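Local coordinates for uncharacterized conserved protein (Thermotoga maritima, PDB 2ZBU) that binds adenosine and, as a member of the SAM hydrolase / SAM-dependent halogenase family, probably cleaves S-adenosyl-L-methionine, at residues A[172-177]-A[257-262]. Residues are numbered along the deposited sequence; the frame is centred on the assembly and turned at random.
Sequences GEVAIV and DEIEIC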
ATOM      1  N   GLY A 172      23.070  19.104 -12.718  1.00 33.32           N
ATOM      2  CA  GLY A 172      22.774  17.818 -12.123  1.00 31.66           C
ATOM      3  C   GLY A 172      21.643  17.137 -12.856  1.00 31.03           C
ATOM      4  O   GLY A 172      21.330  17.484 -13.997  1.00 30.47           O
ATOM      5  N   GLU A 173      21.017  16.177 -12.187  1.00 30.38           N
ATOM      6  CA  GLU A 173      19.920  15.428 -12.774  1.00 30.98           C
ATOM      7  C   GLU A 173      18.776  15.235 -11.790  1.00 28.50           C
ATOM      8  O   GLU A 173      18.976  15.225 -10.581  1.00 27.55           O
ATOM      9  CB  GLU A 173      20.418  14.054 -13.220  1.00 33.50           C
ATOM     10  CG  GLU A 173      21.479  14.092 -14.301  1.00 41.51           C
ATOM     11  CD  GLU A 173      22.044  12.714 -14.603  1.00 44.78           C
ATOM     12  OE1 GLU A 173      21.250  11.748 -14.662  1.00 46.26           O
ATOM     13  OE2 GLU A 173      23.279  12.603 -14.789  1.00 46.22           O
ATOM     14  N   VAL A 174      17.574  15.083 -12.326  1.00 27.85           N
ATOM     15  CA  VAL A 174      16.403  14.836 -11.505  1.00 28.56           C
ATOM     16  C   VAL A 174      16.490  13.376 -11.052  1.00 28.20           C
ATOM     17  O   VAL A 174      16.472  12.463 -11.875  1.00 30.02           O
ATOM     18  CB  VAL A 174      15.110  15.035 -12.312  1.00 28.79           C
ATOM     19  CG1 VAL A 174      13.900  14.662 -11.459  1.00 29.13           C
ATOM     20  CG2 VAL A 174      15.010  16.472 -12.783  1.00 28.85           C
ATOM     21  N   ALA A 175      16.593  13.159  -9.747  1.00 27.08           N
ATOM     22  CA  ALA A 175      16.695  11.804  -9.204  1.00 28.08           C
ATOM     23  C   ALA A 175      15.340  11.192  -8.855  1.00 27.87           C
ATOM     24  O   ALA A 175      15.091  10.011  -9.122  1.00 27.60           O
ATOM     25  CB  ALA A 175      17.585  11.807  -7.966  1.00 26.23           C
ATOM     26  N   ILE A 176      14.464  11.996  -8.264  1.00 25.21           N
ATOM     27  CA  ILE A 176      13.156  11.510  -7.852  1.00 25.08           C
ATOM     28  C   ILE A 176      12.045  12.554  -7.878  1.00 25.16           C
ATOM     29  O   ILE A 176      12.184  13.639  -7.305  1.00 25.79           O
ATOM     30  CB  ILE A 176      13.196  10.964  -6.395  1.00 24.32           C
ATOM     31  CG1 ILE A 176      14.167   9.790  -6.283  1.00 24.77           C
ATOM     32  CG2 ILE A 176      11.789  10.552  -5.950  1.00 25.00           C
ATOM     33  CD1 ILE A 176      14.495   9.440  -4.847  1.00 22.97           C
ATOM     34  N   VAL A 177      10.937  12.207  -8.527  1.00 23.82           N
ATOM     35  CA  VAL A 177       9.756  13.070  -8.558  1.00 23.26           C
ATOM     36  C   VAL A 177       8.785  12.361  -7.616  1.00 24.77           C
ATOM     37  O   VAL A 177       8.383  11.229  -7.891  1.00 24.16           O
ATOM     38  CB  VAL A 177       9.112  13.139  -9.964  1.00 23.81           C
ATOM     39  CG1 VAL A 177       7.747  13.841  -9.880  1.00 21.64           C
ATOM     40  CG2 VAL A 177      10.034  13.880 -10.928  1.00 22.53           C
ATOM     41  N   ASP A 257      16.215  13.671 -16.295  1.00 31.32           N
ATOM     42  CA  ASP A 257      16.427  14.901 -17.054  1.00 31.38           C
ATOM     43  C   ASP A 257      17.525  15.730 -16.416  1.00 31.93           C
ATOM     44  O   ASP A 257      17.622  15.814 -15.194  1.00 32.71           O
ATOM     45  CB  ASP A 257      15.152  15.749 -17.108  1.00 30.19           C
ATOM     46  CG  ASP A 257      14.103  15.172 -18.027  1.00 31.39           C
ATOM     47  OD1 ASP A 257      14.435  14.241 -18.791  1.00 34.71           O
ATOM     48  OD2 ASP A 257      12.948  15.655 -17.994  1.00 30.11           O
ATOM     49  N   GLU A 258      18.349  16.355 -17.245  1.00 34.30           N
ATOM     50  CA  GLU A 258      19.421  17.190 -16.725  1.00 35.31           C
ATOM     51  C   GLU A 258      18.824  18.494 -16.204  1.00 34.44           C
ATOM     52  O   GLU A 258      17.911  19.059 -16.808  1.00 33.83           O
ATOM     53  CB  GLU A 258      20.445  17.487 -17.818  1.00 37.39           C
ATOM     54  CG  GLU A 258      21.677  18.216 -17.310  1.00 44.78           C
ATOM     55  CD  GLU A 258      22.795  18.262 -18.336  1.00 48.29           C
ATOM     56  OE1 GLU A 258      23.280  17.179 -18.731  1.00 49.20           O
ATOM     57  OE2 GLU A 258      23.184  19.379 -18.746  1.00 50.77           O
ATOM     58  N   ILE A 259      19.324  18.953 -15.066  1.00 34.70           N
ATOM     59  CA  ILE A 259      18.845  20.196 -14.477  1.00 36.31           C
ATOM     60  C   ILE A 259      20.023  21.087 -14.142  1.00 35.89           C
ATOM     61  O   ILE A 259      21.067  20.610 -13.697  1.00 35.38           O
ATOM     62  CB  ILE A 259      18.027  19.952 -13.187  1.00 37.93           C
ATOM     63  CG1 ILE A 259      16.600  19.562 -13.555  1.00 39.84           C
ATOM     64  CG2 ILE A 259      18.019  21.210 -12.318  1.00 39.79           C
ATOM     65  CD1 ILE A 259      15.628  19.656 -12.399  1.00 43.07           C
ATOM     66  N   GLU A 260      19.839  22.385 -14.351  1.00 36.71           N
ATOM     67  CA  GLU A 260      20.884  23.358 -14.085  1.00 37.22           C
ATOM     68  C   GLU A 260      20.388  24.481 -13.175  1.00 36.02           C
ATOM     69  O   GLU A 260      19.362  25.105 -13.452  1.00 34.90           O
ATOM     70  CB  GLU A 260      21.378  23.942 -15.411  1.00 37.82           C
ATOM     71  CG  GLU A 260      22.590  24.844 -15.301  1.00 42.42           C
ATOM     72  CD  GLU A 260      23.088  25.301 -16.666  1.00 44.58           C
ATOM     73  OE1 GLU A 260      23.403  24.433 -17.509  1.00 47.29           O
ATOM     74  OE2 GLU A 260      23.164  26.524 -16.896  1.00 45.97           O
ATOM     75  N   ILE A 261      21.117  24.724 -12.088  1.00 36.01           N
ATOM     76  CA  ILE A 261      20.775  25.790 -11.148  1.00 37.27           C
ATOM     77  C   ILE A 261      21.830  26.883 -11.327  1.00 39.00           C
ATOM     78  O   ILE A 261      23.016  26.650 -11.075  1.00 39.75           O
ATOM     79  CB  ILE A 261      20.818  25.300  -9.680  1.00 37.39           C
ATOM     80  CG1 ILE A 261      20.072  23.968  -9.534  1.00 37.26           C
ATOM     81  CG2 ILE A 261      20.182  26.339  -8.773  1.00 37.10           C
ATOM     82  CD1 ILE A 261      18.593  24.045  -9.859  1.00 37.84           C
ATOM     83  N   CYS A 262      21.403  28.065 -11.764  1.00 39.41           N
ATOM     84  CA  CYS A 262      22.326  29.176 -11.996  1.00 41.99           C
ATOM     85  C   CYS A 262      22.066  30.348 -11.049  1.00 42.50           C
ATOM     86  O   CYS A 262      20.918  30.727 -10.818  1.00 40.65           O
ATOM     87  CB  CYS A 262      22.202  29.661 -13.444  1.00 43.46           C
ATOM     88  SG  CYS A 262      22.218  28.339 -14.691  1.00 49.12           S
TER
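The peptide group of G172 is met by I259 and E258: its carbonyl takes the N-H of I259 (N to O 2.7 Å) from above its plane, 44° out of it, while the CG of E258 rests 3.4 Å from G172 O. In return, G172 N donates to I259 O at 2.7 Å, closing the hydrogen-bonded pair; V174 N to D257 O adds a third bond of 3.0 Å. E173 and E258 form the non-hydrogen-bonded pair between, and their side chains leave the same face of the sheet. These like charges stand 6.0 Å apart (E173 OE2 to E258 OE1), probably eased by weak, long ion pairs to R161. Strand 258-262 lies between 169-177 and 202-207 in the mixed sheet of the C-terminal domain, antiparallel to both; the N-to-C directions of the two short segments stand 120° apart, so the strands splay and the pairing stays short. I259 leaves the opposite face, and its CD1 meets V174 CG2 at 3.3 Å, closer than usual for two carbons, the side chains slanting across one another. With CG1 anti to the backbone N (chi1 175°), V174 leaves CG2 to meet the isoleucine, and V183 touches both side chains. Beyond this pairing, strand 169-177 has a classic beta bulge, A175 and I176 sitting opposite the single residue S184 of strand 183-185.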